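Local coordinates for protein alpha-glucosidase (Pseudoalteromonas sp. K8, PDB 5HQA) that hydrolyses alpha-glucosides as a calcium-binding, chloride-activated enzyme of glycoside hydrolase family 97, at residues 120-126 against 216-222; 189-195 against 225-229; 510-515 against 649-654; 565-571 against 586-592. All blocks are in the same frame, centred on the assembly; numbering follows the deposited sequence.

Contact 1 of 4, residues 120-126 against 216-222; sequences LNNIEIT and VAVKKQG
Ile123 and Lys220 face each other as a hydrogen-bonded antiparallel pair, with Ile123 N giving to Lys220 O at 2.9 Å. Ile125 and Val218 form the next such pair. Beyond Gln221, Gly222 N bonds to Asn121 O. Ile125 O takes two donors, Val218 N at 3.2 Å and Ala217 N at 2.8 Å. Ala217 and Val218 thus both face Ile125, a classic beta bulge. It lies where strand 218-221 starts along strand 122-134, in a curled antiparallel sheet of the mutarotase-like N-terminal region.

One side-chain bond crosses: Gln221 NE2 gives to Asn122 OD1 at 2.8 Å, on a lone pair. The two amides lie alongside, planes 42° apart. Gln221 gets there with an extended chain, CG anti to the backbone N (chi1 -176°).

The apolar contacts are on the other face. Ile125 CD1 rests 4.0 Å from Val218 CB. Ile123 CD1 lies against Lys220 CB, and the bent lysine carries NZ off to Asp191.

Glu124 runs beside Lys219 and across Val216, its OE1 3.7 Å from Val216 CG2. Its OE2 makes a long, weak ion pair with Lys43. With an alanine here, Val216 would probably lose the carboxylate end that covers its methyls, CG2 above all, and Lys43 its weak partner.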
loop_
_atom_site.group_PDB
_atom_site.type_symbol
_atom_site.label_atom_id
_atom_site.label_comp_id
_atom_site.label_asym_id
_atom_site.label_seq_id
_atom_site.Cartn_x
_atom_site.Cartn_y
_atom_site.Cartn_z
ATOM N N LEU A 120 29.020 -12.064 -19.057
ATOM C CA LEU A 120 27.972 -11.677 -18.107
ATOM C C LEU A 120 27.622 -12.912 -17.287
ATOM O O LEU A 120 26.709 -13.664 -17.624
ATOM C CB LEU A 120 26.741 -11.128 -18.818
ATOM C CG LEU A 120 25.706 -10.524 -17.861
ATOM C CD1 LEU A 120 26.153 -9.136 -17.430
ATOM C CD2 LEU A 120 24.313 -10.492 -18.478
ATOM N N ASN A 121 28.361 -13.122 -16.201
ATOM C CA ASN A 121 28.179 -14.314 -15.387
ATOM C C ASN A 121 27.613 -13.915 -14.031
ATOM O O ASN A 121 26.523 -13.337 -13.966
ATOM C CB ASN A 121 29.500 -15.063 -15.275
ATOM C CG ASN A 121 30.090 -15.355 -16.638
ATOM O OD1 ASN A 121 29.419 -15.937 -17.495
ATOM N ND2 ASN A 121 31.328 -14.909 -16.868
ATOM N N ASN A 122 28.322 -14.203 -12.947
ATOM C CA ASN A 122 27.849 -13.794 -11.629
ATOM C C ASN A 122 28.159 -12.319 -11.468
ATOM O O ASN A 122 29.328 -11.933 -11.391
ATOM C CB ASN A 122 28.508 -14.620 -10.532
ATOM C CG ASN A 122 28.135 -16.073 -10.617
ATOM O OD1 ASN A 122 26.953 -16.422 -10.665
ATOM N ND2 ASN A 122 29.142 -16.934 -10.670
ATOM N N ILE A 123 27.128 -11.486 -11.443
ATOM C CA ILE A 123 27.361 -10.052 -11.394
ATOM C C ILE A 123 26.699 -9.481 -10.153
ATOM O O ILE A 123 25.783 -10.066 -9.569
ATOM C CB ILE A 123 26.878 -9.326 -12.668
ATOM C CG1 ILE A 123 25.397 -9.560 -12.907
ATOM C CG2 ILE A 123 27.670 -9.789 -13.882
ATOM C CD1 ILE A 123 24.585 -8.356 -12.607
ATOM N N GLU A 124 27.207 -8.330 -9.734
ATOM C CA GLU A 124 26.669 -7.607 -8.591
ATOM C C GLU A 124 26.501 -6.156 -9.008
ATOM O O GLU A 124 27.493 -5.449 -9.224
ATOM C CB GLU A 124 27.585 -7.739 -7.377
ATOM C CG GLU A 124 27.760 -9.178 -6.930
ATOM C CD GLU A 124 28.646 -9.307 -5.713
ATOM O OE1 GLU A 124 28.142 -9.724 -4.649
ATOM O OE2 GLU A 124 29.845 -8.979 -5.815
ATOM N N ILE A 125 25.250 -5.722 -9.147
ATOM C CA ILE A 125 24.986 -4.328 -9.462
ATOM C C ILE A 125 25.323 -3.477 -8.247
ATOM O O ILE A 125 24.863 -3.750 -7.130
ATOM C CB ILE A 125 23.522 -4.136 -9.875
ATOM C CG1 ILE A 125 23.208 -4.925 -11.142
ATOM C CG2 ILE A 125 23.188 -2.639 -10.047
ATOM C CD1 ILE A 125 21.726 -4.995 -11.411
ATOM N N THR A 126 26.136 -2.440 -8.460
ATOM C CA THR A 126 26.429 -1.474 -7.417
ATOM C C THR A 126 25.728 -0.145 -7.629
ATOM O O THR A 126 25.580 0.613 -6.668
ATOM C CB THR A 126 27.939 -1.231 -7.316
ATOM O OG1 THR A 126 28.442 -0.876 -8.609
ATOM C CG2 THR A 126 28.644 -2.498 -6.835
ATOM N N VAL A 216 26.899 -4.208 -1.911
ATOM C CA VAL A 216 26.373 -4.285 -3.271
ATOM C C VAL A 216 24.853 -4.206 -3.227
ATOM O O VAL A 216 24.220 -4.447 -2.194
ATOM C CB VAL A 216 26.846 -5.552 -4.007
ATOM C CG1 VAL A 216 28.377 -5.652 -3.982
ATOM C CG2 VAL A 216 26.189 -6.808 -3.435
ATOM N N ALA A 217 24.261 -3.845 -4.367
ATOM C CA ALA A 217 22.813 -3.678 -4.431
ATOM C C ALA A 217 22.097 -4.963 -4.844
ATOM O O ALA A 217 21.188 -5.421 -4.143
ATOM C CB ALA A 217 22.454 -2.535 -5.385
ATOM N N VAL A 218 22.464 -5.543 -5.991
ATOM C CA VAL A 218 21.702 -6.659 -6.554
ATOM C C VAL A 218 22.656 -7.736 -7.039
ATOM O O VAL A 218 23.566 -7.456 -7.826
ATOM C CB VAL A 218 20.794 -6.229 -7.722
ATOM C CG1 VAL A 218 19.964 -7.432 -8.205
ATOM C CG2 VAL A 218 19.896 -5.062 -7.324
ATOM N N LYS A 219 22.419 -8.971 -6.608
ATOM C CA LYS A 219 23.167 -10.129 -7.072
ATOM C C LYS A 219 22.362 -10.853 -8.147
ATOM O O LYS A 219 21.201 -11.211 -7.921
ATOM C CB LYS A 219 23.463 -11.066 -5.900
ATOM C CG LYS A 219 24.193 -10.392 -4.741
ATOM C CD LYS A 219 24.247 -11.289 -3.502
ATOM C CE LYS A 219 24.995 -10.619 -2.360
ATOM N NZ LYS A 219 24.980 -11.448 -1.122
ATOM N N LYS A 220 22.971 -11.054 -9.315
ATOM C CA LYS A 220 22.346 -11.788 -10.404
ATOM C C LYS A 220 23.346 -12.775 -10.992
ATOM O O LYS A 220 24.565 -12.612 -10.877
ATOM C CB LYS A 220 21.841 -10.851 -11.519
ATOM C CG LYS A 220 20.712 -9.911 -11.107
ATOM C CD LYS A 220 19.388 -10.660 -10.939
ATOM C CE LYS A 220 18.230 -9.682 -10.797
ATOM N NZ LYS A 220 16.919 -10.391 -10.742
ATOM N N GLN A 221 22.823 -13.809 -11.633
ATOM C CA GLN A 221 23.648 -14.730 -12.402
ATOM C C GLN A 221 23.155 -14.702 -13.842
ATOM O O GLN A 221 22.053 -15.179 -14.135
ATOM C CB GLN A 221 23.588 -16.134 -11.821
ATOM C CG GLN A 221 24.496 -17.102 -12.533
ATOM C CD GLN A 221 24.442 -18.477 -11.916
ATOM O OE1 GLN A 221 23.516 -19.254 -12.181
ATOM N NE2 GLN A 221 25.428 -18.789 -11.075
ATOM N N GLY A 222 23.955 -14.126 -14.733
ATOM C CA GLY A 222 23.608 -14.138 -16.142
ATOM C C GLY A 222 22.525 -13.129 -16.478
ATOM O O GLY A 222 22.359 -12.112 -15.807
#

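Contact 2 of 4, residues 189-195 against 225-229; sequences LVDYAAM and NTPWR
This is a buried, mainly apolar contact in which Pro227 is set against one face of the Tyr192 ring. It packs the loop between strands 181-187 and 195-199 onto the start of strand 224-234. Pro227 CD sits over the ring face, 3.6 Å from the centroid of Tyr192 and 22° off the normal, a CH-pi contact. Pro227 CG meets Leu189 CD1 at 3.6 Å, so the proline meets two side chains of the loop. Thr226 comes over the same ring face, its CG2 3.5 Å from Tyr192 OH. The far end of the ring is polar: Tyr192 OH bonds to Glu128, which also pairs with Arg229 NE. A serine at Tyr192 would probably leave Pro227 without its ring face and Glu128 without the hydroxyl.

The Arg229 guanidinium stands nearly upright to the ring, planes 78° apart. Met195 SD lies over its centre, 4.2 Å above the plane. The methionine gets there by an extended chain that bends only at chi3 (70°). A second salt bridge, to Glu186, holds NH1.

Two waters bridge the segments. One gives to Val190 O and to Asn225 O. The other gives to Ala193 O and accepts from Arg229 NH2 at 2.8 Å.

Strand 107-114 runs beside strand 224-234 and touches Thr226 and Arg229. From strand 204-209, Leu209 packs on Tyr192 and Arg229, and Val218 of strand 218-221 also touches the Tyr192 ring.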
loop_
_atom_site.group_PDB
_atom_site.type_symbol
_atom_site.label_atom_id
_atom_site.label_comp_id
_atom_site.label_asym_id
_atom_site.label_seq_id
_atom_site.Cartn_x
_atom_site.Cartn_y
_atom_site.Cartn_z
ATOM N N LEU A 189 8.445 -5.729 -8.101
ATOM C CA LEU A 189 9.757 -5.741 -7.450
ATOM C C LEU A 189 10.039 -7.165 -6.986
ATOM O O LEU A 189 9.579 -7.588 -5.922
ATOM C CB LEU A 189 9.791 -4.746 -6.296
ATOM C CG LEU A 189 11.051 -4.726 -5.431
ATOM C CD1 LEU A 189 12.315 -4.485 -6.263
ATOM C CD2 LEU A 189 10.901 -3.652 -4.349
ATOM N N VAL A 190 10.781 -7.909 -7.810
ATOM C CA VAL A 190 11.044 -9.332 -7.623
ATOM C C VAL A 190 12.538 -9.572 -7.785
ATOM O O VAL A 190 13.117 -9.182 -8.805
ATOM C CB VAL A 190 10.271 -10.194 -8.641
ATOM C CG1 VAL A 190 10.609 -11.673 -8.451
ATOM C CG2 VAL A 190 8.776 -9.957 -8.516
ATOM N N ASP A 191 13.155 -10.217 -6.792
ATOM C CA ASP A 191 14.580 -10.575 -6.835
ATOM C C ASP A 191 15.457 -9.375 -7.202
ATOM O O ASP A 191 16.341 -9.454 -8.058
ATOM C CB ASP A 191 14.833 -11.735 -7.802
ATOM C CG ASP A 191 16.255 -12.265 -7.705
ATOM O OD1 ASP A 191 16.796 -12.264 -6.575
ATOM O OD2 ASP A 191 16.842 -12.653 -8.745
ATOM N N TYR A 192 15.213 -8.254 -6.534
ATOM C CA TYR A 192 15.918 -7.022 -6.840
ATOM C C TYR A 192 15.803 -6.126 -5.617
ATOM O O TYR A 192 14.996 -6.380 -4.719
ATOM C CB TYR A 192 15.325 -6.361 -8.085
ATOM C CG TYR A 192 16.235 -5.433 -8.873
ATOM C CD1 TYR A 192 17.087 -5.932 -9.863
ATOM C CD2 TYR A 192 16.194 -4.048 -8.673
ATOM C CE1 TYR A 192 17.895 -5.079 -10.609
ATOM C CE2 TYR A 192 16.996 -3.185 -9.421
ATOM C CZ TYR A 192 17.843 -3.712 -10.383
ATOM O OH TYR A 192 18.629 -2.862 -11.124
ATOM N N ALA A 193 16.636 -5.094 -5.579
ATOM C CA ALA A 193 16.632 -4.139 -4.477
ATOM C C ALA A 193 15.638 -3.019 -4.761
ATOM O O ALA A 193 15.511 -2.565 -5.901
ATOM C CB ALA A 193 18.033 -3.552 -4.274
ATOM N N ALA A 194 14.940 -2.562 -3.718
ATOM C CA ALA A 194 14.002 -1.461 -3.902
ATOM C C ALA A 194 14.732 -0.198 -4.337
ATOM O O ALA A 194 15.880 0.048 -3.960
ATOM C CB ALA A 194 13.221 -1.171 -2.617
ATOM N N MET A 195 14.038 0.615 -5.127
ATOM C CA MET A 195 14.548 1.901 -5.578
ATOM C C MET A 195 14.108 2.999 -4.613
ATOM O O MET A 195 12.916 3.156 -4.331
ATOM C CB MET A 195 14.047 2.197 -6.990
ATOM C CG MET A 195 14.496 3.533 -7.548
ATOM S SD MET A 195 13.845 3.766 -9.229
ATOM C CE MET A 195 12.080 3.990 -8.924
ATOM N N ASN A 225 16.485 -9.021 -15.756
ATOM C CA ASN A 225 15.667 -7.839 -15.977
ATOM C C ASN A 225 15.596 -7.052 -14.677
ATOM O O ASN A 225 15.858 -7.591 -13.601
ATOM C CB ASN A 225 14.247 -8.208 -16.434
ATOM C CG ASN A 225 14.242 -9.079 -17.673
ATOM O OD1 ASN A 225 15.155 -9.018 -18.495
ATOM N ND2 ASN A 225 13.212 -9.900 -17.813
ATOM N N THR A 226 15.258 -5.772 -14.775
ATOM C CA THR A 226 14.907 -4.991 -13.597
ATOM C C THR A 226 13.405 -5.027 -13.383
ATOM O O THR A 226 12.639 -5.397 -14.279
ATOM C CB THR A 226 15.361 -3.543 -13.759
ATOM O OG1 THR A 226 14.589 -2.922 -14.793
ATOM C CG2 THR A 226 16.855 -3.457 -14.084
ATOM N N PRO A 227 12.935 -4.619 -12.205
ATOM C CA PRO A 227 11.518 -4.274 -12.068
ATOM C C PRO A 227 11.180 -3.112 -12.989
ATOM O O PRO A 227 12.056 -2.447 -13.545
ATOM C CB PRO A 227 11.375 -3.881 -10.589
ATOM C CG PRO A 227 12.593 -4.486 -9.901
ATOM C CD PRO A 227 13.679 -4.443 -10.942
ATOM N N TRP A 228 9.886 -2.859 -13.148
ATOM C CA TRP A 228 9.451 -1.694 -13.902
ATOM C C TRP A 228 9.664 -0.424 -13.086
ATOM O O TRP A 228 9.432 -0.405 -11.879
ATOM C CB TRP A 228 7.972 -1.831 -14.268
ATOM C CG TRP A 228 7.710 -2.969 -15.194
ATOM C CD1 TRP A 228 7.432 -4.263 -14.855
ATOM C CD2 TRP A 228 7.714 -2.917 -16.628
ATOM N NE1 TRP A 228 7.266 -5.024 -15.997
ATOM C CE2 TRP A 228 7.431 -4.221 -17.094
ATOM C CE3 TRP A 228 7.929 -1.895 -17.560
ATOM C CZ2 TRP A 228 7.350 -4.529 -18.458
ATOM C CZ3 TRP A 228 7.854 -2.202 -18.921
ATOM C CH2 TRP A 228 7.572 -3.506 -19.353
ATOM N N ARG A 229 10.124 0.633 -13.743
ATOM C CA ARG A 229 10.120 1.981 -13.182
ATOM C C ARG A 229 8.891 2.686 -13.739
ATOM O O ARG A 229 8.655 2.629 -14.951
ATOM C CB ARG A 229 11.389 2.742 -13.569
ATOM C CG ARG A 229 12.647 2.330 -12.816
ATOM C CD ARG A 229 13.193 0.959 -13.243
ATOM N NE ARG A 229 14.243 0.517 -12.322
ATOM C CZ ARG A 229 14.000 -0.018 -11.125
ATOM N NH1 ARG A 229 12.744 -0.199 -10.709
ATOM N NH2 ARG A 229 15.015 -0.375 -10.343
HETATM O O HOH W 1 15.002 -8.309 -11.204
HETATM O O HOH W 2 14.183 -1.453 -7.923
#

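Contact 3 of 4, residues 510-515 against 649-654; sequences QTTLAK and ATSGGT
The Lys515 ammonium reaches the Ser651 hydroxyl across this contact. Ser651 OG gives its proton to Gln510 O at 2.6 Å, in the carbonyl plane and on a lone pair. It accepts from Lys515 NZ at 2.9 Å. The hydroxyl reaches both because it stands anti to the backbone N (chi1 -158°), on a residue whose backbone is in the left-handed helical region. Lys515 lies stretched out along residues 651-653. Its CD passes 3.2 Å from Ser651 O, and its CB faces the peptide of Gly652.

Thr512 also meets Ser651 O, giving it a backbone bond from N at 3.0 Å. Its two branches divide the work. CG2 is turned to Thr650 O and the Ala649 methyl. OG1 caps the start of helix 513-522 by accepting from Lys515 N, and sits 3.2 Å from Gly652 CA. Asp618 also bonds to this hydroxyl, and takes Ala649 N and Gly653 N as well.

The backbone at Gly653 comes very close to the helix. Ala514 CB touches Gly653 O at 3.2 Å. A CB on Gly653 would run into Lys515 CA, and one on Gly652 into Ala649 N. The contact joins the first turn of a helix of the TIM-barrel region to the residues entering strand 653-660 of the C-terminal beta region.

Lys515 NZ also gives to Thr591 O and, weakly, to Pro472 O. These oxygens and Ser651 OG are neutral, and would tend to fix the direction of the buried ammonium. The Asp592 side chain, about 6 Å from that of Lys515, may contribute to balancing its charge.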
loop_
_atom_site.group_PDB
_atom_site.type_symbol
_atom_site.label_atom_id
_atom_site.label_comp_id
_atom_site.label_asym_id
_atom_site.label_seq_id
_atom_site.Cartn_x
_atom_site.Cartn_y
_atom_site.Cartn_z
ATOM N N GLN A 510 -6.708 12.668 15.245
ATOM C CA GLN A 510 -7.059 14.082 15.152
ATOM C C GLN A 510 -8.082 14.272 14.032
ATOM O O GLN A 510 -7.824 14.884 12.997
ATOM C CB GLN A 510 -5.803 14.918 14.945
ATOM C CG GLN A 510 -4.868 14.805 16.141
ATOM C CD GLN A 510 -3.733 15.803 16.102
ATOM O OE1 GLN A 510 -3.217 16.139 15.029
ATOM N NE2 GLN A 510 -3.341 16.294 17.277
ATOM N N THR A 511 -9.249 13.664 14.249
ATOM C CA THR A 511 -10.320 13.608 13.259
ATOM C C THR A 511 -11.658 13.688 13.978
ATOM O O THR A 511 -11.738 13.574 15.204
ATOM C CB THR A 511 -10.293 12.318 12.414
ATOM O OG1 THR A 511 -10.931 11.255 13.134
ATOM C CG2 THR A 511 -8.868 11.895 12.043
ATOM N N THR A 512 -12.719 13.881 13.195
ATOM C CA THR A 512 -14.076 13.714 13.689
ATOM C C THR A 512 -14.488 12.249 13.574
ATOM O O THR A 512 -13.802 11.425 12.968
ATOM C CB THR A 512 -15.070 14.584 12.910
ATOM O OG1 THR A 512 -15.151 14.110 11.560
ATOM C CG2 THR A 512 -14.648 16.050 12.920
ATOM N N LEU A 513 -15.646 11.941 14.162
ATOM C CA LEU A 513 -16.193 10.592 14.088
ATOM C C LEU A 513 -16.566 10.223 12.659
ATOM O O LEU A 513 -16.279 9.113 12.201
ATOM C CB LEU A 513 -17.414 10.490 15.007
ATOM C CG LEU A 513 -18.164 9.164 15.071
ATOM C CD1 LEU A 513 -17.254 8.055 15.557
ATOM C CD2 LEU A 513 -19.359 9.328 16.011
ATOM N N ALA A 514 -17.216 11.139 11.939
ATOM C CA ALA A 514 -17.602 10.836 10.566
ATOM C C ALA A 514 -16.383 10.571 9.688
ATOM O O ALA A 514 -16.450 9.755 8.765
ATOM C CB ALA A 514 -18.448 11.977 9.997
ATOM N N LYS A 515 -15.253 11.226 9.965
ATOM C CA LYS A 515 -14.052 10.945 9.180
ATOM C C LYS A 515 -13.597 9.502 9.385
ATOM O O LYS A 515 -13.121 8.852 8.443
ATOM C CB LYS A 515 -12.941 11.933 9.542
ATOM C CG LYS A 515 -11.604 11.650 8.839
ATOM C CD LYS A 515 -10.750 12.909 8.790
ATOM C CE LYS A 515 -9.333 12.627 8.311
ATOM N NZ LYS A 515 -8.510 13.866 8.433
ATOM N N ALA A 649 -16.300 19.020 8.282
ATOM C CA ALA A 649 -15.763 19.790 9.394
ATOM C C ALA A 649 -14.236 19.777 9.341
ATOM O O ALA A 649 -13.626 19.088 8.516
ATOM C CB ALA A 649 -16.255 19.221 10.725
ATOM N N THR A 650 -13.604 20.552 10.228
ATOM C CA THR A 650 -12.153 20.454 10.355
ATOM C C THR A 650 -11.764 19.014 10.673
ATOM O O THR A 650 -12.316 18.398 11.590
ATOM C CB THR A 650 -11.632 21.401 11.433
ATOM O OG1 THR A 650 -12.305 21.139 12.675
ATOM C CG2 THR A 650 -11.859 22.859 11.012
ATOM N N SER A 651 -10.833 18.478 9.883
ATOM C CA SER A 651 -10.471 17.059 9.895
ATOM C C SER A 651 -11.713 16.171 9.957
ATOM O O SER A 651 -11.794 15.201 10.716
ATOM C CB SER A 651 -9.503 16.740 11.032
ATOM O OG SER A 651 -8.804 15.537 10.727
ATOM N N GLY A 652 -12.698 16.519 9.131
ATOM C CA GLY A 652 -13.947 15.802 9.069
ATOM C C GLY A 652 -14.077 14.934 7.829
ATOM O O GLY A 652 -13.136 14.735 7.054
ATOM N N GLY A 653 -15.284 14.413 7.646
ATOM C CA GLY A 653 -15.526 13.486 6.557
ATOM C C GLY A 653 -17.001 13.172 6.444
ATOM O O GLY A 653 -17.814 13.577 7.281
ATOM N N THR A 654 -17.336 12.453 5.378
ATOM C CA THR A 654 -18.693 11.979 5.142
ATOM C C THR A 654 -18.608 10.583 4.554
ATOM O O THR A 654 -17.747 10.311 3.710
ATOM C CB THR A 654 -19.478 12.902 4.192
ATOM O OG1 THR A 654 -19.750 14.138 4.857
ATOM C CG2 THR A 654 -20.816 12.288 3.806
#

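Contact 4 of 4, residues 565-571 against 586-592; sequences GDFIVFA and YLGAVTD. With MG (magnesium ion), chain F.
Asp592 OD2 and Asp566 OD1 grip the same magnesium ion, each at 2.1 Å. Gly565 O is the third protein ligand, at 2.0 Å, and three waters complete an octahedron. The protein oxygens take one triangular face and each water lies across from one of them. The two carboxylates run side by side with their planes 66° apart, and OD1 of Asp566 and OD2 of Asp592 are brought to 3.0 Å by the shared metal. Each aspartate uses one oxygen. The other oxygen of Asp592, OD1, has its own partners in Gln594 N and Arg596 NE, which would steady the carboxylate at the ion. Gly565 binds through its backbone carbonyl, in a positive-phi conformation that favours glycine.

From this end an antiparallel hairpin runs on. Ile568 pairs with Val590 and Phe570 with Gly588, each by two backbone bonds. The straightest is Phe570 N to Gly588 O, 2.8 Å and 174° at the hydrogen. On one face Val569 straddles two residues: CG2 meets Ala589 CB at 3.8 Å, and CG1, anti to the backbone N (chi1 -176°), meets Leu587 CD1 at 3.9 Å. On the other, Ile568 CG2 touches Val590 CG2.

Strand 567-574 lies between strands 554-563 and 585-591 of the C-terminal sheet, and Asp566 and Phe567 make a classic beta bulge against 554-563. Ile568 and Val590 pack under helix 513-522, on Val522 and Ala518. Phe567 and Val569 face strand 596-601 on the opposite side of the sheet.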
loop_
_atom_site.group_PDB
_atom_site.type_symbol
_atom_site.label_atom_id
_atom_site.label_comp_id
_atom_site.label_asym_id
_atom_site.label_seq_id
_atom_site.Cartn_x
_atom_site.Cartn_y
_atom_site.Cartn_z
ATOM N N GLY A 565 -2.981 16.382 -0.013
ATOM C CA GLY A 565 -2.821 17.037 1.272
ATOM C C GLY A 565 -3.962 17.946 1.667
ATOM O O GLY A 565 -3.846 18.660 2.670
ATOM N N ASP A 566 -5.056 17.953 0.903
ATOM C CA ASP A 566 -6.228 18.763 1.213
ATOM C C ASP A 566 -7.495 17.935 1.341
ATOM O O ASP A 566 -8.170 18.019 2.372
ATOM C CB ASP A 566 -6.427 19.857 0.150
ATOM C CG ASP A 566 -5.372 20.946 0.226
ATOM O OD1 ASP A 566 -4.633 21.007 1.245
ATOM O OD2 ASP A 566 -5.286 21.747 -0.733
ATOM N N PHE A 567 -7.852 17.137 0.333
ATOM C CA PHE A 567 -9.077 16.344 0.444
ATOM C C PHE A 567 -9.110 15.288 -0.647
ATOM O O PHE A 567 -8.362 15.358 -1.625
ATOM C CB PHE A 567 -10.340 17.216 0.355
ATOM C CG PHE A 567 -10.649 17.723 -1.035
ATOM C CD1 PHE A 567 -9.949 18.804 -1.572
ATOM C CD2 PHE A 567 -11.665 17.141 -1.795
ATOM C CE1 PHE A 567 -10.245 19.291 -2.853
ATOM C CE2 PHE A 567 -11.969 17.616 -3.070
ATOM C CZ PHE A 567 -11.256 18.691 -3.603
ATOM N N ILE A 568 -10.006 14.314 -0.473
ATOM C CA ILE A 568 -10.283 13.326 -1.512
ATOM C C ILE A 568 -11.714 12.832 -1.336
ATOM O O ILE A 568 -12.220 12.734 -0.213
ATOM C CB ILE A 568 -9.274 12.145 -1.500
ATOM C CG1 ILE A 568 -9.635 11.135 -2.601
ATOM C CG2 ILE A 568 -9.242 11.480 -0.138
ATOM C CD1 ILE A 568 -8.497 10.600 -3.378
ATOM N N VAL A 569 -12.370 12.539 -2.464
ATOM C CA VAL A 569 -13.714 11.968 -2.510
ATOM C C VAL A 569 -13.664 10.718 -3.376
ATOM O O VAL A 569 -13.273 10.789 -4.549
ATOM C CB VAL A 569 -14.746 12.956 -3.079
ATOM C CG1 VAL A 569 -16.150 12.342 -3.018
ATOM C CG2 VAL A 569 -14.692 14.278 -2.328
ATOM N N PHE A 570 -14.078 9.578 -2.814
ATOM C CA PHE A 570 -14.137 8.306 -3.526
ATOM C C PHE A 570 -15.580 7.849 -3.630
ATOM O O PHE A 570 -16.343 7.978 -2.671
ATOM C CB PHE A 570 -13.349 7.218 -2.794
ATOM C CG PHE A 570 -12.056 6.827 -3.453
ATOM C CD1 PHE A 570 -12.054 6.007 -4.571
ATOM C CD2 PHE A 570 -10.843 7.230 -2.915
ATOM C CE1 PHE A 570 -10.851 5.618 -5.170
ATOM C CE2 PHE A 570 -9.644 6.844 -3.500
ATOM C CZ PHE A 570 -9.654 6.033 -4.623
ATOM N N ALA A 571 -15.952 7.319 -4.796
ATOM C CA ALA A 571 -17.176 6.546 -4.962
ATOM C C ALA A 571 -16.797 5.149 -5.444
ATOM O O ALA A 571 -15.961 5.007 -6.346
ATOM C CB ALA A 571 -18.130 7.223 -5.951
ATOM N N TYR A 586 -21.071 3.266 -2.675
ATOM C CA TYR A 586 -20.619 3.862 -1.429
ATOM C C TYR A 586 -19.758 5.073 -1.742
ATOM O O TYR A 586 -19.092 5.118 -2.775
ATOM C CB TYR A 586 -19.825 2.859 -0.594
ATOM C CG TYR A 586 -20.711 1.841 0.078
ATOM C CD1 TYR A 586 -21.248 0.772 -0.638
ATOM C CD2 TYR A 586 -21.027 1.963 1.425
ATOM C CE1 TYR A 586 -22.082 -0.151 -0.021
ATOM C CE2 TYR A 586 -21.846 1.046 2.050
ATOM C CZ TYR A 586 -22.371 -0.004 1.325
ATOM O OH TYR A 586 -23.182 -0.912 1.957
ATOM N N LEU A 587 -19.776 6.058 -0.850
ATOM C CA LEU A 587 -18.932 7.230 -1.014
ATOM C C LEU A 587 -18.220 7.528 0.298
ATOM O O LEU A 587 -18.802 7.389 1.379
ATOM C CB LEU A 587 -19.756 8.452 -1.471
ATOM C CG LEU A 587 -19.011 9.779 -1.652
ATOM C CD1 LEU A 587 -19.637 10.593 -2.773
ATOM C CD2 LEU A 587 -18.985 10.588 -0.351
ATOM N N GLY A 588 -16.963 7.940 0.200
ATOM C CA GLY A 588 -16.268 8.457 1.360
ATOM C C GLY A 588 -15.519 9.716 0.978
ATOM O O GLY A 588 -14.951 9.800 -0.118
ATOM N N ALA A 589 -15.530 10.717 1.855
ATOM C CA ALA A 589 -14.775 11.943 1.633
ATOM C C ALA A 589 -14.106 12.346 2.940
ATOM O O ALA A 589 -14.691 12.178 4.011
ATOM C CB ALA A 589 -15.681 13.075 1.127
ATOM N N VAL A 590 -12.872 12.851 2.856
ATOM C CA VAL A 590 -12.187 13.394 4.025
ATOM C C VAL A 590 -11.500 14.694 3.636
ATOM O O VAL A 590 -11.188 14.938 2.468
ATOM C CB VAL A 590 -11.150 12.425 4.645
ATOM C CG1 VAL A 590 -11.823 11.126 5.112
ATOM C CG2 VAL A 590 -10.016 12.152 3.671
ATOM N N THR A 591 -11.264 15.532 4.640
ATOM C CA THR A 591 -10.507 16.755 4.449
ATOM C C THR A 591 -9.298 16.753 5.384
ATOM O O THR A 591 -9.079 15.815 6.157
ATOM C CB THR A 591 -11.392 17.980 4.684
ATOM O OG1 THR A 591 -10.650 19.172 4.386
ATOM C CG2 THR A 591 -11.875 18.011 6.145
ATOM N N ASP A 592 -8.512 17.823 5.297
ATOM C CA ASP A 592 -7.337 18.018 6.141
ATOM C C ASP A 592 -7.708 18.869 7.353
ATOM O O ASP A 592 -8.810 18.732 7.891
ATOM C CB ASP A 592 -6.204 18.664 5.328
ATOM C CG ASP A 592 -6.621 19.999 4.687
ATOM O OD1 ASP A 592 -7.760 20.448 4.938
ATOM O OD2 ASP A 592 -5.807 20.605 3.944
HETATM MG MG MG F . -3.878 20.635 3.139
HETATM O O HOH W 3 -2.934 20.331 4.910
HETATM O O HOH W 4 -3.956 22.660 3.641
HETATM O O HOH W 5 -2.001 20.896 2.287
#

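The four contacts form two pairs on opposite sides of the chain's centre. Contacts 1 and 2 have centres 13 Å apart and touch: Val218 CG1 packs on Tyr192 CD1 at 3.6 Å, and Lys220 NZ bridges to Asp191 OD2 at 3.0 Å. Contacts 3 and 4 are 10 Å apart between centres and share a sheet, strands 585-591 and 653-660 being neighbours. Along the chain, contact 4 is nested inside the loop closed by contact 3. The Lys515 side chain lies about 10 Å from the magnesium ion of contact 4. Between the pairs, contacts 2 and 4 approach to about 21 Å at their nearest atoms. None of the four supplies a calcium ligand.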